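Probable glutathione S-transferase (PDB 3H1N) probably acts as a glutathione S-transferase, joining the thiol of glutathione to electrophilic substrates. Local coordinates at residues F36-A40 with T87-L91; H98-P102 with M178-Y183; E124-V128 with R148-F152; M157-Q162 with L206-Y210. One frame throughout, in Å; residues are numbered along the deposited sequence.

From the N terminus, interaction 1 closes first: helix 34-43 meets the start of helix 87-97, across a loop that holds most of the four-stranded sheet. The chain then leaves the N-terminal domain through 98-102, which interaction 2 pairs with 178-183 just ahead of helix 183-198. Interaction 3, between helices 105-127 and 142-167, lies wholly within the span of interaction 2. Interaction 4 starts on helix 142-167 but ends at 206-210, beyond that span, so interactions 2 and 4 cross. Interactions 1 and 2 touch through Leu91 and Tyr183, joining the domains, while interactions 3 and 4 share helix 142-167 and bind helices of the C-terminal bundle.

Interaction 1 (F36-A40 with T87-L91); sequences FVRLA and TANIL
In the thioredoxin-like N-terminal domain of glutathione S-transferases, two helices flank the same side of the sheet, and here Val37 of helix 34-43 and Ile90 of helix 87-97 meet between them. The short segments run almost parallel, at 17°, with their axes 10.0 Å apart, a spacing that small aliphatic groups can fill. Val37 carries CG1 anti to its backbone N (chi1 178°) and CG2 beside it, and the branched methyl of Ile90 sits against the pair, CG2 of Ile90 lying 3.8 Å from CG1 and 3.9 Å from CG2 of Val37. The two side chains cross at about a right angle. One turn earlier, the CG2 methyl of Thr87, anti to the backbone N (chi1 to the hydroxyl -55°), meets CB of Phe36 at 3.7 Å. On the C-terminal side Leu91 reaches across: its CD2 touches CB of Ala40 at 3.6 Å and lies 3.8 Å from the carbonyl O of Phe36. The Phe36 ring leads off toward helices 105-127 and 183-198, where it meets His190 edge-to-face, while Asn89 turns to bond Asn112 of the second subunit. Between the segments themselves the contact is almost wholly one of aliphatic carbons, largely buried from water; dispersion and the hydrophobic effect supply its stability, and the near-parallel packing here rests on the fit of branched side chains and not on directed bonds.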
loop_
_atom_site.group_PDB
_atom_site.type_symbol
_atom_site.label_atom_id
_atom_site.label_comp_id
_atom_site.label_asym_id
_atom_site.label_seq_id
_atom_site.Cartn_x
_atom_site.Cartn_y
_atom_site.Cartn_z
ATOM N N PHE B 36 1.003 5.657 12.900
ATOM C CA PHE B 36 0.989 6.637 11.808
ATOM C C PHE B 36 -0.276 7.503 11.872
ATOM O O PHE B 36 -0.232 8.726 11.669
ATOM C CB PHE B 36 1.121 5.956 10.447
ATOM C CG PHE B 36 2.444 5.262 10.235
ATOM C CD1 PHE B 36 3.569 5.980 9.812
ATOM C CD2 PHE B 36 2.563 3.885 10.442
ATOM C CE1 PHE B 36 4.789 5.334 9.603
ATOM C CE2 PHE B 36 3.789 3.228 10.246
ATOM C CZ PHE B 36 4.903 3.957 9.829
ATOM N N VAL B 37 -1.393 6.876 12.211
ATOM C CA VAL B 37 -2.665 7.589 12.327
ATOM C C VAL B 37 -2.674 8.471 13.577
ATOM O O VAL B 37 -3.074 9.649 13.518
ATOM C CB VAL B 37 -3.865 6.609 12.305
ATOM C CG1 VAL B 37 -5.189 7.363 12.473
ATOM C CG2 VAL B 37 -3.868 5.821 11.019
ATOM N N ARG B 38 -2.194 7.905 14.686
ATOM C CA ARG B 38 -2.184 8.565 15.985
ATOM C C ARG B 38 -1.341 9.842 15.941
ATOM O O ARG B 38 -1.736 10.865 16.509
ATOM C CB ARG B 38 -1.637 7.590 17.046
ATOM C CG ARG B 38 -1.954 7.916 18.489
ATOM C CD ARG B 38 -2.123 6.639 19.340
ATOM N NE ARG B 38 -1.173 5.623 18.927
ATOM C CZ ARG B 38 -1.478 4.375 18.575
ATOM N NH1 ARG B 38 -0.508 3.564 18.186
ATOM N NH2 ARG B 38 -2.721 3.922 18.659
ATOM N N LEU B 39 -0.185 9.792 15.269
ATOM C CA LEU B 39 0.650 10.997 15.121
ATOM C C LEU B 39 -0.085 12.132 14.400
ATOM O O LEU B 39 -0.042 13.272 14.823
ATOM C CB LEU B 39 1.977 10.679 14.409
ATOM C CG LEU B 39 3.032 9.943 15.243
ATOM C CD1 LEU B 39 4.109 9.373 14.339
ATOM C CD2 LEU B 39 3.646 10.857 16.307
ATOM N N ALA B 40 -0.770 11.808 13.310
ATOM C CA ALA B 40 -1.513 12.816 12.562
ATOM C C ALA B 40 -2.663 13.435 13.358
ATOM O O ALA B 40 -2.871 14.650 13.299
ATOM C CB ALA B 40 -2.026 12.216 11.251
ATOM N N THR B 87 -4.024 2.134 6.571
ATOM C CA THR B 87 -3.340 3.287 7.149
ATOM C C THR B 87 -3.248 4.470 6.181
ATOM O O THR B 87 -3.612 5.588 6.550
ATOM C CB THR B 87 -1.930 2.913 7.690
ATOM O OG1 THR B 87 -2.059 1.831 8.619
ATOM C CG2 THR B 87 -1.274 4.114 8.390
ATOM N N ALA B 88 -2.785 4.219 4.958
ATOM C CA ALA B 88 -2.661 5.270 3.933
ATOM C C ALA B 88 -4.011 5.909 3.554
ATOM O O ALA B 88 -4.073 7.108 3.239
ATOM C CB ALA B 88 -1.972 4.710 2.684
ATOM N N ASN B 89 -5.064 5.090 3.541
ATOM C CA ASN B 89 -6.441 5.529 3.239
ATOM C C ASN B 89 -7.004 6.407 4.372
ATOM O O ASN B 89 -7.563 7.470 4.111
ATOM C CB ASN B 89 -7.323 4.301 3.011
ATOM C CG ASN B 89 -8.664 4.625 2.341
ATOM O OD1 ASN B 89 -8.756 5.431 1.416
ATOM N ND2 ASN B 89 -9.706 3.965 2.810
ATOM N N ILE B 90 -6.838 5.973 5.619
ATOM C CA ILE B 90 -7.232 6.790 6.773
ATOM C C ILE B 90 -6.563 8.158 6.658
ATOM O O ILE B 90 -7.228 9.188 6.754
ATOM C CB ILE B 90 -6.912 6.092 8.121
ATOM C CG1 ILE B 90 -7.741 4.794 8.255
ATOM C CG2 ILE B 90 -7.169 7.040 9.304
ATOM C CD1 ILE B 90 -7.213 3.844 9.338
ATOM N N LEU B 91 -5.262 8.161 6.376
ATOM C CA LEU B 91 -4.498 9.414 6.343
ATOM C C LEU B 91 -4.904 10.299 5.168
ATOM O O LEU B 91 -5.002 11.509 5.333
ATOM C CB LEU B 91 -2.991 9.141 6.336
ATOM C CG LEU B 91 -2.377 8.612 7.637
ATOM C CD1 LEU B 91 -0.956 8.063 7.408
ATOM C CD2 LEU B 91 -2.383 9.699 8.712
#

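Interaction 2 (H98-P102 with M178-Y183); sequences HGLAP and MGRWSY
Leu100 O takes the backbone N-H of Tyr183 at 2.9 Å, the one hydrogen bond between the segments, and the CA of Ser182 comes to 3.2 Å from the same oxygen in a CA-H...O contact. Around this polar centre the side chains close in. Leu100 CD2 lies 4.0 Å from CH2 of Trp181, the two side chains running side by side, and Ala101 CB rests 3.9 Å from CE2 of the Tyr183 ring. Met178, modelled as selenomethionine, bends at its last torsion (-65°) so that CE approaches the carbonyl O of Ala101 at 3.5 Å, with SE beside the Pro102 ring. The guanidinium of Arg180 lays one face over Gly99 O; its rotation is probably fixed by the in-plane bond from NE to Trp181 O (2.9 Å, 167°), with a weak second one from NH1. Farther out, Trp181 NE1 bonds Glu225 and the Tyr183 ring packs on Leu91 and Val111. Ser182 is the N-cap of helix 183-198: its OG makes a weak bond to Ala184 N, and its own N is held by the Asp185 carboxylate. The Asp185 bond matches one half of the Ser/Thr-x-x-Asp capping box of the glutathione S-transferase fold, here beside the interdomain linker.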
loop_
_atom_site.group_PDB
_atom_site.type_symbol
_atom_site.label_atom_id
_atom_site.label_comp_id
_atom_site.label_asym_id
_atom_site.label_seq_id
_atom_site.Cartn_x
_atom_site.Cartn_y
_atom_site.Cartn_z
ATOM N N HIS B 98 -8.992 17.673 6.917
ATOM C CA HIS B 98 -8.394 18.498 7.973
ATOM C C HIS B 98 -7.141 19.258 7.553
ATOM O O HIS B 98 -6.448 19.834 8.396
ATOM C CB HIS B 98 -8.116 17.657 9.224
ATOM C CG HIS B 98 -9.352 17.058 9.821
ATOM N ND1 HIS B 98 -10.111 17.711 10.767
ATOM C CD2 HIS B 98 -9.981 15.883 9.580
ATOM C CE1 HIS B 98 -11.150 16.961 11.092
ATOM N NE2 HIS B 98 -11.096 15.847 10.385
ATOM N N GLY B 99 -6.848 19.276 6.255
ATOM C CA GLY B 99 -5.722 20.072 5.754
ATOM C C GLY B 99 -4.348 19.556 6.172
ATOM O O GLY B 99 -3.410 20.340 6.325
ATOM N N LEU B 100 -4.223 18.241 6.355
ATOM C CA LEU B 100 -2.915 17.635 6.685
ATOM C C LEU B 100 -2.130 17.267 5.427
ATOM O O LEU B 100 -1.110 16.565 5.485
ATOM C CB LEU B 100 -3.094 16.402 7.588
ATOM C CG LEU B 100 -4.000 16.582 8.812
ATOM C CD1 LEU B 100 -3.917 15.365 9.705
ATOM C CD2 LEU B 100 -3.644 17.862 9.583
ATOM N N ALA B 101 -2.640 17.709 4.282
ATOM C CA ALA B 101 -1.984 17.520 2.999
ATOM C C ALA B 101 -2.301 18.741 2.127
ATOM O O ALA B 101 -3.218 19.506 2.456
ATOM C CB ALA B 101 -2.474 16.240 2.340
ATOM N N PRO B 102 -1.558 18.925 1.012
ATOM C CA PRO B 102 -1.739 20.108 0.171
ATOM C C PRO B 102 -3.185 20.249 -0.325
ATOM O O PRO B 102 -3.909 19.253 -0.378
ATOM C CB PRO B 102 -0.767 19.862 -0.991
ATOM C CG PRO B 102 0.282 18.965 -0.426
ATOM C CD PRO B 102 -0.456 18.072 0.527
HETATM N N MSE B 178 3.709 22.878 0.197
HETATM C CA MSE B 178 2.525 23.473 0.837
HETATM C C MSE B 178 2.835 24.558 1.876
HETATM O O MSE B 178 1.976 25.396 2.168
HETATM C CB MSE B 178 1.585 22.384 1.411
HETATM C CG MSE B 178 2.003 21.767 2.742
HETATM SE SE MSE B 178 0.768 20.390 3.432
HETATM C CE MSE B 178 -0.725 21.609 3.683
ATOM N N GLY B 179 4.053 24.554 2.413
ATOM C CA GLY B 179 4.472 25.552 3.389
ATOM C C GLY B 179 4.346 25.146 4.847
ATOM O O GLY B 179 4.458 25.994 5.738
ATOM N N ARG B 180 4.125 23.852 5.086
ATOM C CA ARG B 180 4.023 23.262 6.437
ATOM C C ARG B 180 4.183 21.741 6.365
ATOM O O ARG B 180 4.208 21.175 5.269
ATOM C CB ARG B 180 2.682 23.609 7.096
ATOM C CG ARG B 180 1.446 23.308 6.255
ATOM C CD ARG B 180 0.204 23.180 7.127
ATOM N NE ARG B 180 0.155 21.877 7.796
ATOM C CZ ARG B 180 -0.774 21.505 8.677
ATOM N NH1 ARG B 180 -0.724 20.297 9.220
ATOM N NH2 ARG B 180 -1.750 22.336 9.027
ATOM N N TRP B 181 4.279 21.078 7.521
ATOM C CA TRP B 181 4.287 19.605 7.546
ATOM C C TRP B 181 2.985 19.034 6.994
ATOM O O TRP B 181 1.927 19.652 7.127
ATOM C CB TRP B 181 4.575 19.019 8.944
ATOM C CG TRP B 181 3.578 19.379 10.050
ATOM C CD1 TRP B 181 3.713 20.381 10.973
ATOM C CD2 TRP B 181 2.330 18.726 10.350
ATOM N NE1 TRP B 181 2.624 20.396 11.821
ATOM C CE2 TRP B 181 1.762 19.395 11.460
ATOM C CE3 TRP B 181 1.634 17.646 9.783
ATOM C CZ2 TRP B 181 0.522 19.022 12.017
ATOM C CZ3 TRP B 181 0.405 17.272 10.337
ATOM C CH2 TRP B 181 -0.138 17.957 11.441
ATOM N N SER B 182 3.103 17.871 6.357
ATOM C CA SER B 182 1.971 17.061 5.914
ATOM C C SER B 182 2.008 15.752 6.703
ATOM O O SER B 182 2.982 15.484 7.415
ATOM C CB SER B 182 2.084 16.756 4.419
ATOM O OG SER B 182 3.100 15.785 4.193
ATOM N N TYR B 183 0.975 14.913 6.577
ATOM C CA TYR B 183 1.010 13.654 7.320
ATOM C C TYR B 183 2.152 12.717 6.891
ATOM O O TYR B 183 2.632 11.930 7.703
ATOM C CB TYR B 183 -0.335 12.947 7.302
ATOM C CG TYR B 183 -0.820 12.488 5.954
ATOM C CD1 TYR B 183 -0.306 11.333 5.360
ATOM C CD2 TYR B 183 -1.854 13.160 5.302
ATOM C CE1 TYR B 183 -0.788 10.880 4.124
ATOM C CE2 TYR B 183 -2.346 12.711 4.073
ATOM C CZ TYR B 183 -1.803 11.577 3.486
ATOM O OH TYR B 183 -2.296 11.111 2.271
#

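Interaction 3 (E124-V128 with R148-F152); sequences EAHDV and RAADF
Arg148 and Phe152, one turn apart, both set CG anti to the backbone N (chi1 180° and -179°), which starts both side chains toward helix 105-127. A bend at the second torsion of Arg148 (137°) then brings one face of its guanidinium over CB of Asp127, CZ lying 3.7 Å from that carbon. No N-H points at the Asp127 carboxylate; OD2 stands well out of the guanidinium plane, so any attraction is probably electrostatic only, without a salt bridge. Water joins them instead, donating to OD2 of Asp127 at 2.6 Å and accepting from NH1 of Arg148 at 2.9 Å. A second water, in the guanidinium plane, accepts from NE of Arg148 and donates to Glu124 O, both at 2.7 Å, and a third links NH2 with OE1 of Glu124. Asp127 OD1 is held separately by ND1 of His126. The Phe152 ring packs against Glu124, its CE1 3.6 Å from CB of Glu124, with Glu124 OE1 at its edge. NH1 of Arg148 also bonds Pro131 O of the second subunit, and OE2 of Glu124 forms a salt bridge with Arg156. The contact thus joins the C-terminal end of helix 105-127 to helix 142-167 at the dimer boundary, with Phe199, after helix 183-198, against Phe152.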
loop_
_atom_site.group_PDB
_atom_site.type_symbol
_atom_site.label_atom_id
_atom_site.label_comp_id
_atom_site.label_asym_id
_atom_site.label_seq_id
_atom_site.Cartn_x
_atom_site.Cartn_y
_atom_site.Cartn_z
ATOM N N GLU B 124 8.389 -3.908 5.047
ATOM C CA GLU B 124 9.682 -4.589 4.901
ATOM C C GLU B 124 10.392 -4.683 6.245
ATOM O O GLU B 124 11.035 -5.696 6.526
ATOM C CB GLU B 124 10.572 -3.933 3.830
ATOM C CG GLU B 124 10.039 -4.146 2.418
ATOM C CD GLU B 124 11.033 -3.800 1.299
ATOM O OE1 GLU B 124 12.259 -3.866 1.519
ATOM O OE2 GLU B 124 10.574 -3.513 0.169
ATOM N N ALA B 125 10.243 -3.659 7.084
ATOM C CA ALA B 125 10.820 -3.692 8.440
ATOM C C ALA B 125 10.177 -4.780 9.311
ATOM O O ALA B 125 10.803 -5.286 10.265
ATOM C CB ALA B 125 10.728 -2.316 9.107
ATOM N N HIS B 126 8.925 -5.123 9.001
ATOM C CA HIS B 126 8.235 -6.206 9.693
ATOM C C HIS B 126 8.640 -7.543 9.110
ATOM O O HIS B 126 8.916 -8.508 9.833
ATOM C CB HIS B 126 6.721 -6.062 9.578
ATOM C CG HIS B 126 5.977 -7.281 10.017
ATOM N ND1 HIS B 126 5.559 -8.249 9.130
ATOM C CD2 HIS B 126 5.604 -7.709 11.245
ATOM C CE1 HIS B 126 4.943 -9.213 9.792
ATOM N NE2 HIS B 126 4.957 -8.909 11.076
ATOM N N ASP B 127 8.644 -7.605 7.788
ATOM C CA ASP B 127 8.898 -8.853 7.104
ATOM C C ASP B 127 10.348 -9.336 7.284
ATOM O O ASP B 127 10.623 -10.498 7.058
ATOM C CB ASP B 127 8.517 -8.728 5.632
ATOM C CG ASP B 127 7.002 -8.667 5.414
ATOM O OD1 ASP B 127 6.211 -8.708 6.386
ATOM O OD2 ASP B 127 6.593 -8.617 4.238
ATOM N N VAL B 128 11.265 -8.469 7.733
ATOM C CA VAL B 128 12.645 -8.900 7.959
ATOM C C VAL B 128 12.696 -10.011 9.029
ATOM O O VAL B 128 13.493 -10.937 8.926
ATOM C CB VAL B 128 13.580 -7.705 8.328
ATOM C CG1 VAL B 128 13.487 -7.359 9.807
ATOM C CG2 VAL B 128 15.017 -8.023 7.957
ATOM N N ARG B 148 17.121 -12.571 5.001
ATOM C CA ARG B 148 16.354 -11.386 4.619
ATOM C C ARG B 148 16.959 -10.084 5.160
ATOM O O ARG B 148 17.004 -9.075 4.442
ATOM C CB ARG B 148 14.892 -11.523 5.064
ATOM C CG ARG B 148 14.065 -10.306 4.683
ATOM C CD ARG B 148 12.709 -10.657 4.138
ATOM N NE ARG B 148 12.034 -9.443 3.677
ATOM C CZ ARG B 148 10.947 -9.427 2.912
ATOM N NH1 ARG B 148 10.390 -10.563 2.500
ATOM N NH2 ARG B 148 10.425 -8.264 2.543
ATOM N N ALA B 149 17.435 -10.110 6.411
ATOM C CA ALA B 149 18.065 -8.953 7.037
ATOM C C ALA B 149 19.289 -8.434 6.276
ATOM O O ALA B 149 19.475 -7.217 6.140
ATOM C CB ALA B 149 18.431 -9.252 8.521
ATOM N N ALA B 150 20.099 -9.356 5.754
ATOM C CA ALA B 150 21.282 -8.964 4.996
ATOM C C ALA B 150 20.886 -8.116 3.783
ATOM O O ALA B 150 21.509 -7.099 3.532
ATOM C CB ALA B 150 22.116 -10.176 4.587
ATOM N N ASP B 151 19.831 -8.499 3.072
ATOM C CA ASP B 151 19.343 -7.696 1.937
ATOM C C ASP B 151 18.681 -6.378 2.368
ATOM O O ASP B 151 18.859 -5.336 1.724
ATOM C CB ASP B 151 18.380 -8.512 1.070
ATOM C CG ASP B 151 17.975 -7.774 -0.209
ATOM O OD1 ASP B 151 18.868 -7.442 -1.022
ATOM O OD2 ASP B 151 16.763 -7.514 -0.396
ATOM N N PHE B 152 17.915 -6.420 3.451
ATOM C CA PHE B 152 17.200 -5.236 3.900
ATOM C C PHE B 152 18.238 -4.174 4.296
ATOM O O PHE B 152 18.132 -3.003 3.896
ATOM C CB PHE B 152 16.278 -5.584 5.075
ATOM C CG PHE B 152 15.465 -4.406 5.610
ATOM C CD1 PHE B 152 14.445 -3.840 4.847
ATOM C CD2 PHE B 152 15.702 -3.895 6.882
ATOM C CE1 PHE B 152 13.682 -2.768 5.329
ATOM C CE2 PHE B 152 14.938 -2.822 7.390
ATOM C CZ PHE B 152 13.933 -2.256 6.616
HETATM O O HOH W 1 13.011 -6.303 2.467
HETATM O O HOH W 2 12.698 -7.079 4.847
HETATM O O HOH W 3 7.481 -10.150 2.309
#

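Interaction 4 (M157-Q162 with L206-Y210); sequences MPKFMQ and LVHRY
Pro158 O takes the N-H of Gln162 at 2.9 Å within helix 142-167, and the Tyr210 ring lies against this turn, its OH 3.4 Å from CA of Pro158. That hydroxyl accepts a weak bond from NH1 of Arg209 (3.5 Å, 157°). The same NH1 sits 3.6 Å from CB of Pro158, so the proline ring is met by both the phenol tip and the guanidinium. Tyr210 keeps CG beside its backbone N (chi1 -43°), and its ring stands as a plate between two methylenes: CB of Arg209 covers one face, and CB of Met161 the opposite one in a CH-pi contact, 3.7 Å from the centroid and 17° off the normal. The selenium of Met161, a selenomethionine, lies obliquely to the ring in a Met-aromatic contact. The contact belongs to the all-helical C-terminal domain of the glutathione S-transferase fold: helix 142-167, kinked at Pro158, receives the turn between helices 200-206 and 211-221, and Tyr210 is the N-cap residue of the latter. Leu206 fills in beside the ring, its CD1 3.9 Å from SE of Met161 and 4.1 Å from CE of Met157. Its other methyl, CD2, lies over the centre of the Arg209 guanidinium. Farther round helix 142-167, Phe160 stacks on Phe72 of the second subunit.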
loop_
_atom_site.group_PDB
_atom_site.type_symbol
_atom_site.label_atom_id
_atom_site.label_comp_id
_atom_site.label_asym_id
_atom_site.label_seq_id
_atom_site.Cartn_x
_atom_site.Cartn_y
_atom_site.Cartn_z
HETATM N N MSE B 157 17.181 -0.596 2.787
HETATM C CA MSE B 157 17.260 0.575 3.658
HETATM C C MSE B 157 17.918 1.781 2.963
HETATM O O MSE B 157 17.342 2.874 2.965
HETATM C CB MSE B 157 17.954 0.243 4.992
HETATM C CG MSE B 157 17.053 -0.519 5.959
HETATM SE SE MSE B 157 17.945 -1.075 7.601
HETATM C CE MSE B 157 18.453 0.650 8.294
ATOM N N PRO B 158 19.101 1.591 2.343
ATOM C CA PRO B 158 19.657 2.761 1.644
ATOM C C PRO B 158 18.826 3.227 0.433
ATOM O O PRO B 158 18.799 4.424 0.143
ATOM C CB PRO B 158 21.051 2.306 1.187
ATOM C CG PRO B 158 21.316 1.023 1.813
ATOM C CD PRO B 158 20.086 0.507 2.507
ATOM N N LYS B 159 18.164 2.314 -0.266
ATOM C CA LYS B 159 17.352 2.730 -1.408
ATOM C C LYS B 159 16.181 3.646 -0.994
ATOM O O LYS B 159 15.978 4.711 -1.580
ATOM C CB LYS B 159 16.825 1.543 -2.217
ATOM C CG LYS B 159 16.033 1.993 -3.424
ATOM C CD LYS B 159 15.605 0.822 -4.292
ATOM C CE LYS B 159 15.067 1.308 -5.632
ATOM N NZ LYS B 159 14.801 0.147 -6.513
ATOM N N PHE B 160 15.401 3.201 -0.017
ATOM C CA PHE B 160 14.331 4.019 0.553
ATOM C C PHE B 160 14.848 5.329 1.141
ATOM O O PHE B 160 14.261 6.374 0.904
ATOM C CB PHE B 160 13.600 3.246 1.640
ATOM C CG PHE B 160 12.640 2.222 1.114
ATOM C CD1 PHE B 160 11.432 2.620 0.535
ATOM C CD2 PHE B 160 12.920 0.870 1.228
ATOM C CE1 PHE B 160 10.521 1.699 0.085
ATOM C CE2 PHE B 160 12.010 -0.087 0.748
ATOM C CZ PHE B 160 10.815 0.326 0.173
HETATM N N MSE B 161 15.936 5.276 1.913
HETATM C CA MSE B 161 16.425 6.485 2.562
HETATM C C MSE B 161 16.927 7.522 1.553
HETATM O O MSE B 161 16.622 8.722 1.681
HETATM C CB MSE B 161 17.473 6.157 3.639
HETATM C CG MSE B 161 16.824 5.483 4.857
HETATM SE SE MSE B 161 18.086 4.867 6.176
HETATM C CE MSE B 161 18.433 6.552 7.043
ATOM N N GLN B 162 17.678 7.061 0.554
ATOM C CA GLN B 162 18.121 7.928 -0.548
ATOM C C GLN B 162 16.928 8.543 -1.270
ATOM O O GLN B 162 16.951 9.722 -1.625
ATOM C CB GLN B 162 18.994 7.166 -1.554
ATOM C CG GLN B 162 19.759 8.073 -2.550
ATOM C CD GLN B 162 20.832 8.926 -1.876
ATOM O OE1 GLN B 162 20.545 9.971 -1.294
ATOM N NE2 GLN B 162 22.075 8.478 -1.956
ATOM N N LEU B 206 24.629 4.672 8.138
ATOM C CA LEU B 206 23.882 5.298 7.065
ATOM C C LEU B 206 23.514 6.762 7.268
ATOM O O LEU B 206 23.421 7.515 6.295
ATOM C CB LEU B 206 22.608 4.495 6.764
ATOM C CG LEU B 206 22.675 3.059 6.232
ATOM C CD1 LEU B 206 21.258 2.577 6.029
ATOM C CD2 LEU B 206 23.473 2.939 4.920
ATOM N N VAL B 207 23.270 7.176 8.509
ATOM C CA VAL B 207 22.594 8.477 8.723
ATOM C C VAL B 207 23.310 9.710 8.147
ATOM O O VAL B 207 22.648 10.644 7.678
ATOM C CB VAL B 207 22.145 8.713 10.203
ATOM C CG1 VAL B 207 21.014 7.735 10.568
ATOM C CG2 VAL B 207 23.317 8.602 11.153
ATOM N N HIS B 208 24.645 9.687 8.133
ATOM C CA HIS B 208 25.434 10.806 7.590
ATOM C C HIS B 208 25.140 11.052 6.109
ATOM O O HIS B 208 25.340 12.160 5.611
ATOM C CB HIS B 208 26.944 10.570 7.778
ATOM C CG HIS B 208 27.550 9.710 6.710
ATOM N ND1 HIS B 208 27.372 8.343 6.665
ATOM C CD2 HIS B 208 28.302 10.026 5.628
ATOM C CE1 HIS B 208 28.005 7.852 5.615
ATOM N NE2 HIS B 208 28.577 8.850 4.968
ATOM N N ARG B 209 24.705 10.010 5.405
ATOM C CA ARG B 209 24.416 10.118 3.981
ATOM C C ARG B 209 23.214 11.012 3.693
ATOM O O ARG B 209 23.078 11.536 2.581
ATOM C CB ARG B 209 24.109 8.749 3.374
ATOM C CG ARG B 209 25.150 7.657 3.567
ATOM C CD ARG B 209 24.602 6.384 2.915
ATOM N NE ARG B 209 25.559 5.277 2.951
ATOM C CZ ARG B 209 25.358 4.100 2.364
ATOM N NH1 ARG B 209 24.232 3.859 1.693
ATOM N NH2 ARG B 209 26.279 3.156 2.448
ATOM N N TYR B 210 22.316 11.133 4.670
ATOM C CA TYR B 210 20.993 11.720 4.434
ATOM C C TYR B 210 20.682 12.925 5.348
ATOM O O TYR B 210 19.741 12.857 6.154
ATOM C CB TYR B 210 19.906 10.638 4.577
ATOM C CG TYR B 210 20.277 9.314 3.916
ATOM C CD1 TYR B 210 20.355 9.204 2.531
ATOM C CD2 TYR B 210 20.569 8.180 4.683
ATOM C CE1 TYR B 210 20.720 8.006 1.925
ATOM C CE2 TYR B 210 20.925 6.957 4.078
ATOM C CZ TYR B 210 20.997 6.890 2.699
ATOM O OH TYR B 210 21.342 5.708 2.078
#